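Local structure of mandelate racemase/muconate lactonizing enzyme (Polaromonas sp., 2OG9) at residues A[47-52]-A[341-346]; A[77-82]-A[116-121]; A[101-104]-A[110-113]; A[185-190]-A[194-199]. The protein probably interconverts the enantiomers of mandelate or a related acid, as a member of the mandelate racemase branch of the enolase superfamily. All coordinates share one frame; numbering follows the deposited sequence.

Interaction 1: residues A[47-52]-A[341-346]; sequences IAILFA and EPLFNE
The backbone N of Phe344 donates to O of Glu341 at 3.1 Å, closing the 3-10 turn that presents Leu343 and Phe344 to Ile49 and Phe51 of the strand. From there the contact is purely hydrophobic. Leu343 has its CG beside its backbone N (chi1 -58°), and with chi2 near 180° the CD1 methyl is carried out to the strand, where it meets two side chains. It lies 3.7 Å from CG1 of Ile49, the two aliphatic chains meeting tip to tip, and 3.8 Å from CZ of Phe51, which it approaches at a slant. Ile49 and Phe51 alternate with Leu50 along the strand and therefore share one face of it, while Leu50 turns to the other. That face belongs to the antiparallel sheet of the N-terminal capping domain of the enolase fold, whereas 341-346 follows strand 333-335 in the C-terminal part of the chain, which also builds the barrel, so the contact probably belongs to the seam between the two domains. The aromatic pair is not a stack: CE1 of Phe344 reaches the rim of the Phe51 ring, close to its plane, at 3.7 Å from CE1 of Phe51. Each ring is also backed by its own segment. CG2 of Ile49 rests 3.6 Å above the Phe51 plane, offset toward the rim, and CB of Leu343 sits over the centre of the Phe344 ring. Cys23 and Leu25 of the adjoining strand 15-26 also pack on Leu343, and helix 370-374 adds Val371 against Phe51 and Trp374 against Leu343.

Interaction 2: residues A[77-82]-A[116-121]; sequences FAHARE and TQAIGA
Segments 77-82 and 116-121, parts of helix 73-83 and helix 114-133, come nearest at Ala80 and Ala118, whose CA atoms are 5.2 Å apart. Both segments are regular helix: N of Arg81 bonds to O of Phe77 at 2.8 Å, and N of Gly120 does the same to O of Thr116. Such a short separation is possible because the meeting residues carry a single methyl each. The CB of Ala118 points at the neighbouring helix and rests against it. It comes to 4.0 Å from the backbone N of Ala80 and 4.1 Å from CB of Ala80, so it touches main chain as well as side chain. His79 flanks the same methyl: with its CG anti to the backbone N (chi1 -164°), the imidazole swings beside helix 114-133 and meets Ala118 CB at its edge, near the ring plane, CD2 lying 4.3 Å away. Beyond the pair, His79 also packs on Leu114 of the second subunit, and Gln117 NE2 is hydrogen-bonded to O of Ser108 there, so the helix pair borders a subunit interface. Ala80 and Ala121 rest in addition on Leu50 of strand 46-56, and Ile119 turns to helix 95-104. Close alanine-to-alanine helix packing of this sort, laid against an antiparallel sheet, belongs here to the helical part of the N-terminal capping domain found throughout the enolase superfamily.

Interaction 3: residues A[101-104]-A[110-113]; sequences KLCW and GRSG
Cys103, on the last turn of helix 95-104, loses the most surface to this contact, and its sulfur does all the touching. SG stands anti to the backbone N (chi1 -169°), an orientation that directs it off the helix toward the loop 110-113, where it meets Gly110 and Arg111. It lies 3.7 Å from O of Gly110 and 4.0 Å from CG of Arg111, a van der Waals fit against one carbonyl and one methylene. The backbones are correspondingly close, with the CA atoms of Cys103 and Arg111 6.8 Å apart. Gly110 contributes only main chain, and its carbonyl O is the atom nearest the sulfur; its phi of 88° and psi of -172° suit a residue without CB, since a side-chain carbon would press on the preceding carbonyl oxygen. The whole forms a helix-loop-helix connection in the capping domain: the chain leaves helix 95-104, passes through 110-113, and enters helix 114-133 at the N-cap residue Gly113, whose O is hydrogen-bonded to Thr116 OG1. Ile119 of that second helix packs on Cys103 as well, its CD1 lying against the backbone N. Arg111 uses only the base of its side chain here. From CG to NE it runs fully extended, which carries the guanidinium away from the cysteine to a salt bridge between NH2 and OD2 of Asp243 of the second subunit, with Tyr245 of that same subunit packing alongside.

Interaction 4: residues A[185-190]-A[194-199]; sequences VGQPDG and IARVTA
This is a local contact in the barrel domain, between the loop that follows strand 181-184 and the helix into which it runs, one beta-alpha step of the TIM barrel. Its polar component is a first-turn helical bond: N of Ile194 donates to O of Gly190 at 3.1 Å, almost perfectly straight, with an N-H...O angle of 179°. Just ahead, Asp189 holds the N-cap position and its OD1 accepts from N of Leu192, while OD2 of Asp193 folds back to N of Gly186 in the loop. Apolar contact adds to this. CG1 of Val185 meets CG2 of Val197 at 4.2 Å, joining the first loop residue after the strand to the second turn of the helix. The side chain of Gln187 lies across that of Arg196 at about a right angle, meeting the aliphatic part of the arginine near CD; the chain of Arg196 bends there (chi3 66°), and its NH2 goes on to O of Thr161. Helix 163-175 packs on Arg196 through Ile163 and Leu166, whereas helix 220-230 receives Ile194 on Met226 and Ile229 and Val197 on Phe230, so helix 190-204 is wedged between its two barrel neighbours.

Overall arrangement
Interactions 1 and 2 are buried, and 3 and 4 only partly so. Strand 46-56 joins the first two: Ile49 and Phe51 face interaction 1, while Leu50, on the other side, packs on Ala80 and Ala118 of interaction 2, whose centre is 16 Å away. Interaction 3 lies 10 Å from interaction 2 between centres and touches it through Thr116 and Ile119 of helix 114-133, the helix that its loop leads into; both also touch the second subunit. Interaction 4 stands apart in the barrel domain, about 40 Å from interaction 2 between centres. Chemistry follows place: aromatic and aliphatic groups at the probable domain seam, methyls between helices, a thiol at a loop, and a backbone bond at a helix start.

Interaction 1: residues A[47-52]-A[341-346]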
# COMPACT_ATOMS: atom_id res chain seq x y z
N ILE A 47 43.62 -15.92 -0.89
CA ILE A 47 42.59 -15.24 -0.11
C ILE A 47 43.26 -14.59 1.10
O ILE A 47 44.00 -15.25 1.84
CB ILE A 47 41.50 -16.23 0.38
CG1 ILE A 47 40.78 -16.84 -0.82
CG2 ILE A 47 40.50 -15.50 1.28
CD1 ILE A 47 39.71 -17.85 -0.44
N ALA A 48 43.01 -13.30 1.29
CA ALA A 48 43.59 -12.57 2.42
C ALA A 48 42.74 -12.78 3.66
O ALA A 48 41.55 -12.45 3.67
CB ALA A 48 43.68 -11.08 2.08
N ILE A 49 43.33 -13.33 4.72
CA ILE A 49 42.60 -13.58 5.95
C ILE A 49 43.08 -12.63 7.04
O ILE A 49 44.29 -12.50 7.26
CB ILE A 49 42.81 -15.03 6.46
CG1 ILE A 49 42.53 -16.04 5.34
CG2 ILE A 49 41.93 -15.28 7.68
CD1 ILE A 49 41.09 -16.11 4.90
N LEU A 50 42.16 -11.97 7.73
CA LEU A 50 42.54 -11.08 8.82
C LEU A 50 42.23 -11.78 10.14
O LEU A 50 41.07 -12.02 10.47
CB LEU A 50 41.76 -9.76 8.77
CG LEU A 50 41.93 -8.88 10.01
CD1 LEU A 50 43.37 -8.42 10.11
CD2 LEU A 50 40.99 -7.69 9.95
N PHE A 51 43.27 -12.14 10.88
CA PHE A 51 43.09 -12.80 12.17
C PHE A 51 43.17 -11.78 13.30
O PHE A 51 44.00 -10.87 13.27
CB PHE A 51 44.16 -13.87 12.39
CG PHE A 51 43.95 -15.12 11.59
CD1 PHE A 51 42.88 -15.97 11.88
CD2 PHE A 51 44.83 -15.46 10.56
CE1 PHE A 51 42.68 -17.14 11.14
CE2 PHE A 51 44.63 -16.63 9.82
CZ PHE A 51 43.56 -17.47 10.11
N ALA A 52 42.30 -11.93 14.28
CA ALA A 52 42.30 -11.07 15.45
C ALA A 52 42.37 -11.96 16.67
O ALA A 52 41.61 -12.94 16.78
CB ALA A 52 41.03 -10.22 15.50
N GLU A 341 41.12 -24.96 5.58
CA GLU A 341 41.71 -25.95 6.48
C GLU A 341 43.18 -25.75 6.88
O GLU A 341 43.52 -25.92 8.05
CB GLU A 341 41.51 -27.36 5.92
CG GLU A 341 40.04 -27.74 5.76
CD GLU A 341 39.84 -29.19 5.37
OE1 GLU A 341 40.61 -29.70 4.53
OE2 GLU A 341 38.90 -29.82 5.90
N PRO A 342 44.06 -25.40 5.93
CA PRO A 342 45.48 -25.20 6.25
C PRO A 342 45.76 -24.16 7.35
O PRO A 342 46.82 -24.18 7.97
CB PRO A 342 46.09 -24.77 4.92
CG PRO A 342 45.23 -25.44 3.92
CD PRO A 342 43.84 -25.24 4.49
N LEU A 343 44.81 -23.27 7.58
CA LEU A 343 44.97 -22.21 8.57
C LEU A 343 44.76 -22.68 10.01
O LEU A 343 45.23 -22.04 10.95
CB LEU A 343 43.98 -21.08 8.31
CG LEU A 343 43.99 -20.35 6.96
CD1 LEU A 343 42.78 -19.42 6.90
CD2 LEU A 343 45.29 -19.56 6.80
N PHE A 344 44.05 -23.79 10.17
CA PHE A 344 43.72 -24.31 11.49
C PHE A 344 44.23 -25.72 11.78
O PHE A 344 44.56 -26.47 10.88
CB PHE A 344 42.21 -24.27 11.66
CG PHE A 344 41.59 -22.97 11.22
CD1 PHE A 344 41.91 -21.78 11.86
CD2 PHE A 344 40.72 -22.94 10.14
CE1 PHE A 344 41.37 -20.56 11.43
CE2 PHE A 344 40.17 -21.73 9.69
CZ PHE A 344 40.50 -20.54 10.34
N ASN A 345 44.26 -26.05 13.07
CA ASN A 345 44.72 -27.36 13.52
C ASN A 345 43.54 -28.31 13.66
O ASN A 345 43.73 -29.51 13.82
CB ASN A 345 45.41 -27.24 14.87
CG ASN A 345 46.63 -26.35 14.81
OD1 ASN A 345 46.81 -25.45 15.64
ND2 ASN A 345 47.49 -26.60 13.83
N GLU A 346 42.33 -27.77 13.58
CA GLU A 346 41.11 -28.57 13.73
C GLU A 346 40.42 -28.82 12.39
O GLU A 346 40.70 -28.15 11.41
CB GLU A 346 40.14 -27.86 14.68
CG GLU A 346 40.69 -27.60 16.09
CD GLU A 346 41.69 -26.46 16.13
OE1 GLU A 346 41.76 -25.67 15.16
OE2 GLU A 346 42.40 -26.33 17.15

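Interaction 2: residues A[77-82]-A[116-121]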
# COMPACT_ATOMS: atom_id res chain seq x y z
N PHE A 77 43.23 -4.83 7.17
CA PHE A 77 44.29 -4.86 8.17
C PHE A 77 44.60 -3.46 8.68
O PHE A 77 44.67 -3.24 9.88
CB PHE A 77 45.58 -5.46 7.60
CG PHE A 77 46.74 -5.40 8.56
CD1 PHE A 77 46.83 -6.30 9.62
CD2 PHE A 77 47.70 -4.39 8.45
CE1 PHE A 77 47.86 -6.21 10.55
CE2 PHE A 77 48.73 -4.29 9.38
CZ PHE A 77 48.81 -5.20 10.43
N ALA A 78 44.80 -2.53 7.75
CA ALA A 78 45.12 -1.15 8.10
C ALA A 78 44.08 -0.56 9.04
O ALA A 78 44.43 0.10 10.01
CB ALA A 78 45.23 -0.31 6.83
N HIS A 79 42.80 -0.78 8.75
CA HIS A 79 41.75 -0.25 9.60
C HIS A 79 41.74 -0.95 10.96
O HIS A 79 41.63 -0.31 12.01
CB HIS A 79 40.38 -0.38 8.93
CG HIS A 79 39.33 0.48 9.56
ND1 HIS A 79 39.33 1.85 9.45
CD2 HIS A 79 38.27 0.16 10.34
CE1 HIS A 79 38.32 2.35 10.14
NE2 HIS A 79 37.66 1.35 10.69
N ALA A 80 41.87 -2.28 10.94
CA ALA A 80 41.89 -3.06 12.17
C ALA A 80 43.00 -2.55 13.09
O ALA A 80 42.80 -2.40 14.29
CB ALA A 80 42.11 -4.54 11.85
N ARG A 81 44.16 -2.27 12.51
CA ARG A 81 45.30 -1.78 13.28
C ARG A 81 45.01 -0.42 13.88
O ARG A 81 45.37 -0.15 15.03
CB ARG A 81 46.55 -1.69 12.38
CG ARG A 81 47.80 -1.16 13.06
CD ARG A 81 49.00 -1.23 12.12
NE ARG A 81 48.76 -0.47 10.89
CZ ARG A 81 49.51 -0.56 9.79
NH1 ARG A 81 50.55 -1.38 9.75
NH2 ARG A 81 49.20 0.17 8.72
N GLU A 82 44.35 0.44 13.12
CA GLU A 82 44.04 1.78 13.61
C GLU A 82 43.01 1.81 14.73
O GLU A 82 43.11 2.64 15.63
CB GLU A 82 43.58 2.67 12.45
CG GLU A 82 43.26 4.09 12.87
CD GLU A 82 42.93 4.98 11.68
OE1 GLU A 82 42.32 4.47 10.72
OE2 GLU A 82 43.26 6.18 11.72
N THR A 116 33.74 -2.38 8.75
CA THR A 116 32.97 -3.28 9.60
C THR A 116 33.46 -4.72 9.49
O THR A 116 33.27 -5.52 10.40
CB THR A 116 31.45 -3.19 9.30
OG1 THR A 116 31.24 -3.23 7.89
CG2 THR A 116 30.87 -1.89 9.86
N GLN A 117 34.10 -5.06 8.37
CA GLN A 117 34.64 -6.42 8.22
C GLN A 117 35.84 -6.53 9.15
O GLN A 117 36.08 -7.57 9.75
CB GLN A 117 35.04 -6.67 6.76
CG GLN A 117 33.84 -6.55 5.82
CD GLN A 117 34.17 -6.77 4.35
OE1 GLN A 117 35.32 -6.61 3.92
NE2 GLN A 117 33.15 -7.12 3.57
N ALA A 118 36.58 -5.43 9.30
CA ALA A 118 37.72 -5.42 10.21
C ALA A 118 37.15 -5.60 11.62
O ALA A 118 37.66 -6.40 12.42
CB ALA A 118 38.46 -4.09 10.09
N ILE A 119 36.09 -4.87 11.92
CA ILE A 119 35.44 -4.96 13.22
C ILE A 119 34.98 -6.40 13.46
O ILE A 119 35.09 -6.92 14.58
CB ILE A 119 34.22 -4.00 13.28
CG1 ILE A 119 34.71 -2.54 13.31
CG2 ILE A 119 33.36 -4.30 14.51
CD1 ILE A 119 33.58 -1.50 13.28
N GLY A 120 34.49 -7.05 12.41
CA GLY A 120 34.02 -8.42 12.51
C GLY A 120 35.06 -9.41 13.00
O GLY A 120 34.72 -10.38 13.67
N ALA A 121 36.33 -9.20 12.67
CA ALA A 121 37.38 -10.11 13.12
C ALA A 121 37.44 -10.07 14.64
O ALA A 121 37.58 -11.11 15.29
CB ALA A 121 38.73 -9.71 12.53

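Interaction 3: residues A[101-104]-A[110-113]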
# COMPACT_ATOMS: atom_id res chain seq x y z
N LYS A 101 31.12 0.79 19.43
CA LYS A 101 32.22 1.69 19.76
C LYS A 101 33.25 1.72 18.63
O LYS A 101 33.73 2.79 18.24
CB LYS A 101 32.90 1.28 21.07
CG LYS A 101 34.05 2.20 21.46
CD LYS A 101 34.85 1.69 22.66
CE LYS A 101 36.03 2.62 22.96
NZ LYS A 101 36.89 2.16 24.10
N LEU A 102 33.61 0.55 18.11
CA LEU A 102 34.60 0.50 17.03
C LEU A 102 34.05 1.12 15.75
O LEU A 102 34.79 1.72 14.97
CB LEU A 102 35.04 -0.94 16.77
CG LEU A 102 35.88 -1.59 17.87
CD1 LEU A 102 36.37 -2.95 17.40
CD2 LEU A 102 37.07 -0.70 18.22
N CYS A 103 32.74 0.96 15.53
CA CYS A 103 32.11 1.52 14.34
C CYS A 103 32.12 3.05 14.49
O CYS A 103 32.42 3.77 13.53
CB CYS A 103 30.68 1.00 14.22
SG CYS A 103 29.88 1.35 12.63
N TRP A 104 31.81 3.55 15.68
CA TRP A 104 31.82 4.99 15.90
C TRP A 104 33.24 5.53 15.77
O TRP A 104 33.45 6.64 15.29
CB TRP A 104 31.25 5.34 17.28
CG TRP A 104 29.74 5.35 17.32
CD1 TRP A 104 28.93 4.44 17.95
CD2 TRP A 104 28.87 6.31 16.71
NE1 TRP A 104 27.61 4.78 17.77
CE2 TRP A 104 27.54 5.93 17.02
CE3 TRP A 104 29.08 7.46 15.94
CZ2 TRP A 104 26.43 6.65 16.57
CZ3 TRP A 104 27.97 8.18 15.49
CH2 TRP A 104 26.66 7.77 15.81
N GLY A 110 31.32 4.50 7.62
CA GLY A 110 30.04 3.83 7.46
C GLY A 110 29.81 2.57 8.28
O GLY A 110 30.62 2.21 9.14
N ARG A 111 28.71 1.89 8.00
CA ARG A 111 28.35 0.67 8.72
C ARG A 111 28.47 -0.60 7.89
O ARG A 111 27.85 -1.61 8.22
CB ARG A 111 26.91 0.77 9.24
CG ARG A 111 26.68 1.83 10.29
CD ARG A 111 25.25 1.72 10.80
NE ARG A 111 24.94 2.68 11.86
CZ ARG A 111 23.77 2.73 12.48
NH1 ARG A 111 22.80 1.89 12.13
NH2 ARG A 111 23.55 3.63 13.43
N SER A 112 29.25 -0.54 6.82
CA SER A 112 29.42 -1.71 5.97
C SER A 112 30.72 -1.61 5.21
O SER A 112 31.34 -0.55 5.15
CB SER A 112 28.27 -1.83 4.97
OG SER A 112 28.32 -0.78 4.03
N GLY A 113 31.15 -2.73 4.63
CA GLY A 113 32.39 -2.70 3.87
C GLY A 113 33.62 -3.06 4.67
O GLY A 113 33.53 -3.74 5.69

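Interaction 4: residues A[185-190]-A[194-199]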
# COMPACT_ATOMS: atom_id res chain seq x y z
N VAL A 185 26.94 -22.58 -12.93
CA VAL A 185 26.32 -22.35 -14.22
C VAL A 185 26.44 -20.86 -14.53
O VAL A 185 27.14 -20.14 -13.82
CB VAL A 185 24.82 -22.74 -14.22
CG1 VAL A 185 24.66 -24.22 -13.94
CG2 VAL A 185 24.05 -21.91 -13.19
N GLY A 186 25.78 -20.39 -15.58
CA GLY A 186 25.85 -18.98 -15.90
C GLY A 186 26.80 -18.62 -17.03
O GLY A 186 27.34 -17.52 -17.06
N GLN A 187 27.02 -19.55 -17.94
CA GLN A 187 27.89 -19.30 -19.08
C GLN A 187 27.04 -18.89 -20.27
O GLN A 187 25.89 -19.32 -20.41
CB GLN A 187 28.71 -20.54 -19.41
CG GLN A 187 27.89 -21.80 -19.59
CD GLN A 187 28.75 -23.04 -19.76
OE1 GLN A 187 28.25 -24.16 -19.74
NE2 GLN A 187 30.05 -22.84 -19.93
N PRO A 188 27.59 -18.04 -21.16
CA PRO A 188 26.88 -17.56 -22.35
C PRO A 188 26.05 -18.61 -23.09
O PRO A 188 25.00 -18.29 -23.65
CB PRO A 188 28.01 -17.00 -23.20
CG PRO A 188 28.91 -16.40 -22.16
CD PRO A 188 28.95 -17.49 -21.11
N ASP A 189 26.50 -19.85 -23.08
CA ASP A 189 25.78 -20.92 -23.77
C ASP A 189 24.91 -21.73 -22.80
O ASP A 189 25.29 -22.82 -22.37
CB ASP A 189 26.76 -21.85 -24.47
CG ASP A 189 26.09 -22.74 -25.49
OD1 ASP A 189 25.06 -23.37 -25.15
OD2 ASP A 189 26.58 -22.82 -26.63
N GLY A 190 23.73 -21.19 -22.48
CA GLY A 190 22.82 -21.86 -21.56
C GLY A 190 22.56 -23.33 -21.85
O GLY A 190 22.35 -24.12 -20.93
N ILE A 194 22.48 -26.56 -19.09
CA ILE A 194 21.37 -27.50 -19.06
C ILE A 194 21.86 -28.92 -19.34
O ILE A 194 21.38 -29.88 -18.73
CB ILE A 194 20.29 -27.12 -20.09
CG1 ILE A 194 19.80 -25.70 -19.80
CG2 ILE A 194 19.13 -28.10 -20.02
CD1 ILE A 194 18.70 -25.23 -20.73
N ALA A 195 22.82 -29.04 -20.24
CA ALA A 195 23.38 -30.34 -20.60
C ALA A 195 24.19 -30.90 -19.43
O ALA A 195 24.02 -32.05 -19.03
CB ALA A 195 24.27 -30.21 -21.83
N ARG A 196 25.08 -30.06 -18.89
CA ARG A 196 25.92 -30.46 -17.76
C ARG A 196 25.09 -30.88 -16.55
O ARG A 196 25.38 -31.89 -15.91
CB ARG A 196 26.86 -29.31 -17.39
CG ARG A 196 27.90 -29.01 -18.47
CD ARG A 196 28.57 -27.66 -18.27
NE ARG A 196 29.38 -27.58 -17.06
CZ ARG A 196 30.49 -28.28 -16.85
NH1 ARG A 196 30.93 -29.12 -17.79
NH2 ARG A 196 31.17 -28.14 -15.72
N VAL A 197 24.06 -30.10 -16.23
CA VAL A 197 23.20 -30.41 -15.09
C VAL A 197 22.42 -31.69 -15.35
O VAL A 197 22.23 -32.51 -14.45
CB VAL A 197 22.20 -29.26 -14.80
CG1 VAL A 197 21.25 -29.66 -13.67
CG2 VAL A 197 22.95 -28.00 -14.42
N THR A 198 21.97 -31.86 -16.59
CA THR A 198 21.23 -33.07 -16.96
C THR A 198 22.15 -34.27 -16.79
O THR A 198 21.73 -35.31 -16.27
CB THR A 198 20.75 -33.01 -18.44
OG1 THR A 198 19.88 -31.89 -18.61
CG2 THR A 198 20.00 -34.28 -18.81
N ALA A 199 23.40 -34.11 -17.21
CA ALA A 199 24.40 -35.16 -17.13
C ALA A 199 24.70 -35.53 -15.68
O ALA A 199 24.83 -36.71 -15.35
CB ALA A 199 25.68 -34.71 -17.82